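Local coordinates for protein acyl-coenzyme A oxidase acox-1.2 (Caenorhabditis elegans, PDB 5K3J) that catalyses the FAD-dependent first step of peroxisomal beta-oxidation, desaturating the CoA thioesters of ascaroside pheromones that carry a five-carbon omega side chain, at residues Q494-K497 and A498-F502; E522-R525 and A526-H530. All coordinates share one frame; numbering follows the deposited sequence.

Interaction 1: Q494-K497 and A498-F502; sequences QAWK and ATEKF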
loop_
_atom_site.group_PDB
_atom_site.type_symbol
_atom_site.label_atom_id
_atom_site.label_comp_id
_atom_site.label_asym_id
_atom_site.label_seq_id
_atom_site.Cartn_x
_atom_site.Cartn_y
_atom_site.Cartn_z
ATOM N N GLN A 494 27.697 7.150 7.281
ATOM C CA GLN A 494 27.165 7.164 5.924
ATOM C C GLN A 494 27.276 8.538 5.277
ATOM O O GLN A 494 27.581 8.641 4.089
ATOM C CB GLN A 494 25.704 6.711 5.930
ATOM C CG GLN A 494 25.050 6.649 4.557
ATOM C CD GLN A 494 25.621 5.551 3.688
ATOM O OE1 GLN A 494 26.047 4.509 4.186
ATOM N NE2 GLN A 494 25.636 5.781 2.380
ATOM N N ALA A 495 27.016 9.584 6.060
ATOM C CA ALA A 495 27.066 10.962 5.571
ATOM C C ALA A 495 28.400 11.270 4.898
ATOM O O ALA A 495 28.437 11.735 3.758
ATOM C CB ALA A 495 26.813 11.939 6.713
ATOM N N TRP A 496 29.490 11.009 5.612
ATOM C CA TRP A 496 30.830 11.138 5.055
ATOM C C TRP A 496 31.055 10.134 3.932
ATOM O O TRP A 496 31.573 10.476 2.868
ATOM C CB TRP A 496 31.884 10.941 6.146
ATOM C CG TRP A 496 32.096 12.136 7.008
ATOM C CD1 TRP A 496 31.425 12.452 8.153
ATOM C CD2 TRP A 496 33.054 13.179 6.801
ATOM N NE1 TRP A 496 31.905 13.629 8.671
ATOM C CE2 TRP A 496 32.905 14.097 7.860
ATOM C CE3 TRP A 496 34.023 13.428 5.824
ATOM C CZ2 TRP A 496 33.688 15.244 7.970
ATOM C CZ3 TRP A 496 34.799 14.567 5.935
ATOM C CH2 TRP A 496 34.627 15.461 7.000
ATOM N N LYS A 497 30.652 8.894 4.186
ATOM C CA LYS A 497 30.846 7.789 3.253
ATOM C C LYS A 497 30.228 8.081 1.890
ATOM O O LYS A 497 30.795 7.727 0.857
ATOM C CB LYS A 497 30.251 6.504 3.835
ATOM C CG LYS A 497 30.789 5.208 3.244
ATOM C CD LYS A 497 29.880 4.649 2.165
ATOM C CE LYS A 497 30.365 3.282 1.720
ATOM N NZ LYS A 497 30.359 2.287 2.830
ATOM N N ALA A 498 29.067 8.729 1.891
ATOM C CA ALA A 498 28.382 9.051 0.645
ATOM C C ALA A 498 28.954 10.315 0.009
ATOM O O ALA A 498 29.082 10.402 -1.214
ATOM C CB ALA A 498 26.886 9.204 0.885
ATOM N N THR A 499 29.303 11.290 0.842
ATOM C CA THR A 499 29.845 12.553 0.354
ATOM C C THR A 499 31.171 12.342 -0.376
ATOM O O THR A 499 31.377 12.874 -1.467
ATOM C CB THR A 499 30.045 13.563 1.505
ATOM O OG1 THR A 499 28.770 13.949 2.034
ATOM C CG2 THR A 499 30.777 14.804 1.009
ATOM N N GLU A 500 32.055 11.546 0.219
ATOM C CA GLU A 500 33.385 11.316 -0.337
ATOM C C GLU A 500 33.333 10.494 -1.621
ATOM O O GLU A 500 34.222 10.601 -2.467
ATOM C CB GLU A 500 34.276 10.623 0.694
ATOM C CG GLU A 500 35.763 10.801 0.449
ATOM C CD GLU A 500 36.484 11.365 1.657
ATOM O OE1 GLU A 500 35.890 11.378 2.757
ATOM O OE2 GLU A 500 37.644 11.800 1.507
ATOM N N LYS A 501 32.302 9.665 -1.758
ATOM C CA LYS A 501 32.107 8.905 -2.986
ATOM C C LYS A 501 31.689 9.854 -4.096
ATOM O O LYS A 501 32.201 9.784 -5.213
ATOM C CB LYS A 501 31.063 7.803 -2.803
ATOM C CG LYS A 501 30.678 7.096 -4.096
ATOM C CD LYS A 501 29.806 5.878 -3.832
ATOM C CE LYS A 501 29.236 5.307 -5.124
ATOM N NZ LYS A 501 28.434 4.068 -4.898
ATOM N N PHE A 502 30.759 10.749 -3.779
ATOM C CA PHE A 502 30.363 11.791 -4.719
ATOM C C PHE A 502 31.555 12.692 -5.042
ATOM O O PHE A 502 31.738 13.088 -6.192
ATOM C CB PHE A 502 29.188 12.599 -4.157
ATOM C CG PHE A 502 29.018 13.954 -4.781
ATOM C CD1 PHE A 502 28.793 14.097 -6.141
ATOM C CD2 PHE A 502 29.048 15.090 -3.991
ATOM C CE1 PHE A 502 28.630 15.354 -6.700
ATOM C CE2 PHE A 502 28.882 16.341 -4.545
ATOM C CZ PHE A 502 28.673 16.473 -5.900
#
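A495 and T499 meet one turn apart on helix 481-507, in the C-terminal helical region of the acyl-CoA oxidase, where a threonine hydroxyl supplements the i to i+4 backbone bonding. A495 O accepts twice: from T499 N at 3.1 Å and from T499 OG1 at 2.8 Å, the two donors lying on opposite faces of the carbonyl plane. With chi1 at -67° the hydroxyl sits beside its own backbone N and turns back toward the preceding turn; this pairs the buried hydroxyl within the helix. W496 O receives E500 N almost straight, at 2.9 Å. On that flank the carboxylate of E500 makes a weak contact with the six-membered ring of W496 at its edge, OE1 lying 4.1 Å from CE3 and near the ring plane, where the C-H edge is likely to be slightly positive; the planes are 35° apart. A498 is small enough to let the amide of Q494 lie alongside, NE2 being 3.9 Å from its CB, and that NE2 is hydrogen-bonded to E522. W496 and T499 pack on helix 435-450, T499 against V447 and V450, Q494 and A498 on helix 520-543, and K497 forms a salt bridge with D584 of the second subunit.

Interaction 2: E522-R525 and A526-H530; sequences ELTR and ASRLH. With ATP (adenosine-5'-triphosphate), chain D.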
loop_
_atom_site.group_PDB
_atom_site.type_symbol
_atom_site.label_atom_id
_atom_site.label_comp_id
_atom_site.label_asym_id
_atom_site.label_seq_id
_atom_site.Cartn_x
_atom_site.Cartn_y
_atom_site.Cartn_z
ATOM N N GLU A 522 23.265 6.199 -2.262
ATOM C CA GLU A 522 24.017 6.336 -1.016
ATOM C C GLU A 522 23.601 7.591 -0.263
ATOM O O GLU A 522 23.454 7.578 0.961
ATOM C CB GLU A 522 25.520 6.375 -1.291
ATOM C CG GLU A 522 26.099 5.045 -1.731
ATOM C CD GLU A 522 25.925 3.966 -0.682
ATOM O OE1 GLU A 522 26.144 4.257 0.514
ATOM O OE2 GLU A 522 25.566 2.831 -1.051
ATOM N N LEU A 523 23.409 8.672 -1.012
ATOM C CA LEU A 523 23.018 9.958 -0.453
ATOM C C LEU A 523 21.650 9.909 0.212
ATOM O O LEU A 523 21.405 10.603 1.198
ATOM C CB LEU A 523 23.025 11.022 -1.549
ATOM C CG LEU A 523 24.389 11.337 -2.161
ATOM C CD1 LEU A 523 24.211 12.079 -3.465
ATOM C CD2 LEU A 523 25.213 12.153 -1.190
ATOM N N THR A 524 20.754 9.095 -0.335
ATOM C CA THR A 524 19.426 8.947 0.250
ATOM C C THR A 524 19.474 8.051 1.481
ATOM O O THR A 524 18.653 8.187 2.387
ATOM C CB THR A 524 18.411 8.364 -0.749
ATOM O OG1 THR A 524 18.881 7.096 -1.225
ATOM C CG2 THR A 524 18.213 9.304 -1.927
ATOM N N ARG A 525 20.430 7.128 1.509
ATOM C CA ARG A 525 20.638 6.303 2.690
ATOM C C ARG A 525 21.108 7.192 3.830
ATOM O O ARG A 525 20.737 6.996 4.987
ATOM C CB ARG A 525 21.659 5.198 2.423
ATOM C CG ARG A 525 21.315 4.300 1.248
ATOM C CD ARG A 525 22.400 3.259 1.026
ATOM N NE ARG A 525 22.181 2.477 -0.188
ATOM C CZ ARG A 525 21.372 1.426 -0.267
ATOM N NH1 ARG A 525 20.691 1.025 0.799
ATOM N NH2 ARG A 525 21.239 0.776 -1.415
ATOM N N ALA A 526 21.928 8.179 3.480
ATOM C CA ALA A 526 22.429 9.156 4.437
ATOM C C ALA A 526 21.295 9.992 5.012
ATOM O O ALA A 526 21.201 10.173 6.228
ATOM C CB ALA A 526 23.468 10.054 3.781
ATOM N N SER A 527 20.442 10.506 4.130
ATOM C CA SER A 527 19.306 11.321 4.541
ATOM C C SER A 527 18.412 10.578 5.529
ATOM O O SER A 527 18.124 11.088 6.609
ATOM C CB SER A 527 18.490 11.758 3.322
ATOM O OG SER A 527 19.191 12.723 2.554
ATOM N N ARG A 528 17.987 9.373 5.154
ATOM C CA ARG A 528 17.131 8.546 6.004
ATOM C C ARG A 528 17.713 8.348 7.402
ATOM O O ARG A 528 17.006 8.486 8.400
ATOM C CB ARG A 528 16.883 7.182 5.351
ATOM C CG ARG A 528 15.732 7.167 4.360
ATOM C CD ARG A 528 15.406 5.753 3.890
ATOM N NE ARG A 528 16.043 5.431 2.615
ATOM C CZ ARG A 528 17.198 4.787 2.495
ATOM N NH1 ARG A 528 17.852 4.391 3.578
ATOM N NH2 ARG A 528 17.699 4.537 1.293
ATOM N N LEU A 529 18.999 8.026 7.468
ATOM C CA LEU A 529 19.673 7.846 8.749
ATOM C C LEU A 529 19.619 9.117 9.597
ATOM O O LEU A 529 19.348 9.057 10.796
ATOM C CB LEU A 529 21.126 7.411 8.531
ATOM C CG LEU A 529 21.303 5.975 8.032
ATOM C CD1 LEU A 529 22.756 5.686 7.695
ATOM C CD2 LEU A 529 20.789 4.997 9.073
ATOM N N HIS A 530 19.855 10.263 8.965
ATOM C CA HIS A 530 19.885 11.545 9.665
ATOM C C HIS A 530 18.546 11.879 10.330
ATOM O O HIS A 530 18.510 12.268 11.498
ATOM C CB HIS A 530 20.279 12.663 8.697
ATOM C CG HIS A 530 20.307 14.025 9.321
ATOM N ND1 HIS A 530 21.470 14.624 9.755
ATOM C CD2 HIS A 530 19.311 14.904 9.581
ATOM C CE1 HIS A 530 21.190 15.814 10.255
ATOM N NE2 HIS A 530 19.886 16.008 10.164
HETATM P PG ATP D . 18.448 1.137 4.024
HETATM O O1G ATP D . 19.524 2.191 4.118
HETATM O O2G ATP D . 18.776 0.005 3.077
HETATM O O3G ATP D . 17.888 0.698 5.356
HETATM P PB ATP D . 15.939 1.106 2.776
HETATM O O1B ATP D . 14.732 1.521 3.588
HETATM O O2B ATP D . 16.288 -0.358 2.644
HETATM O O3B ATP D . 17.224 1.913 3.316
HETATM P PA ATP D . 16.703 1.205 0.105
HETATM O O1A ATP D . 17.546 2.349 -0.411
HETATM O O2A ATP D . 17.367 -0.073 0.563
HETATM O O3A ATP D . 15.786 1.749 1.310
HETATM O "O5'" ATP D . 15.602 0.834 -1.005
HETATM C "C5'" ATP D . 14.564 -0.101 -0.712
HETATM C "C4'" ATP D . 13.302 0.424 -1.374
HETATM O "O4'" ATP D . 12.574 1.275 -0.482
HETATM C "C3'" ATP D . 13.677 1.243 -2.597
HETATM O "O3'" ATP D . 13.004 0.726 -3.746
HETATM C "C2'" ATP D . 13.205 2.649 -2.293
HETATM O "O2'" ATP D . 12.594 3.258 -3.432
HETATM C "C1'" ATP D . 12.206 2.479 -1.158
HETATM N N9 ATP D . 12.235 3.628 -0.217
HETATM C C8 ATP D . 13.153 3.830 0.744
HETATM N N7 ATP D . 12.902 4.967 1.439
HETATM C C5 ATP D . 11.791 5.517 0.919
HETATM C C6 ATP D . 10.977 6.727 1.182
HETATM N N6 ATP D . 11.306 7.600 2.167
HETATM N N1 ATP D . 9.890 6.925 0.404
HETATM C C2 ATP D . 9.551 6.067 -0.577
HETATM N N3 ATP D . 10.244 4.954 -0.872
HETATM C C4 ATP D . 11.354 4.630 -0.171
#
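R525 and R528 run side by side from one flank of helix 520-543 into the ATP site, which is shared between the subunits of the dimer. Elsewhere the helix is packed by its neighbours: L523, apolar as a buried face requires, and S527 meet A443 of helix 435-450, where S527 OG bonds to L439 O, while A526 and L529 meet Q494 of helix 481-507. The small A526 and S527 probably let these helices come close. The arginine side, by contrast, is polar, yet filled by nucleotide and second subunit rather than solvent. R525 NE makes a salt bridge with E522 OE2 at 3.5 Å; Y591 OH of the second subunit bonds both E522 OE2 and R525 NH2, E522 OE1 going to Q494. R525 NH1 meets ATP O2G edge-on, in the guanidinium plane, at 3.1 Å. R528 bends at chi3 (-97°), bringing its guanidinium between helix and nucleotide. Its NH1 donates to gamma-phosphate O1G at 2.8 Å, while NH2 lies 2.8 Å from alpha-phosphate O1A. A leucine in its place would probably leave the triphosphate without this positive partner and the hydrogen bond to O1G. T524 O sits 3.7 Å above the centre of one R528 guanidinium face, and ATP O3A lies over the other, displaced toward its rim.

How the interactions relate
Interaction 1 comes first along the chain, on helix 481-507, and interaction 2 follows on helix 520-543; both helices belong to the C-terminal helical region of the acyl-CoA oxidase. Their centres are 10 Å apart, and the helices touch directly. Beyond its amide, Q494 lays its aliphatic part on the second helix: CB is 3.6 Å from L529 CD1, and CG is 3.6 Å from A526 CA. A498 CB rests 3.8 Å from E522 O in the same seam. Interaction 2 supplies residues that meet the nucleotide, whereas interaction 1 lies behind it as a second layer. Both also touch the second subunit, which places them where the ATP site and the dimer interface coincide.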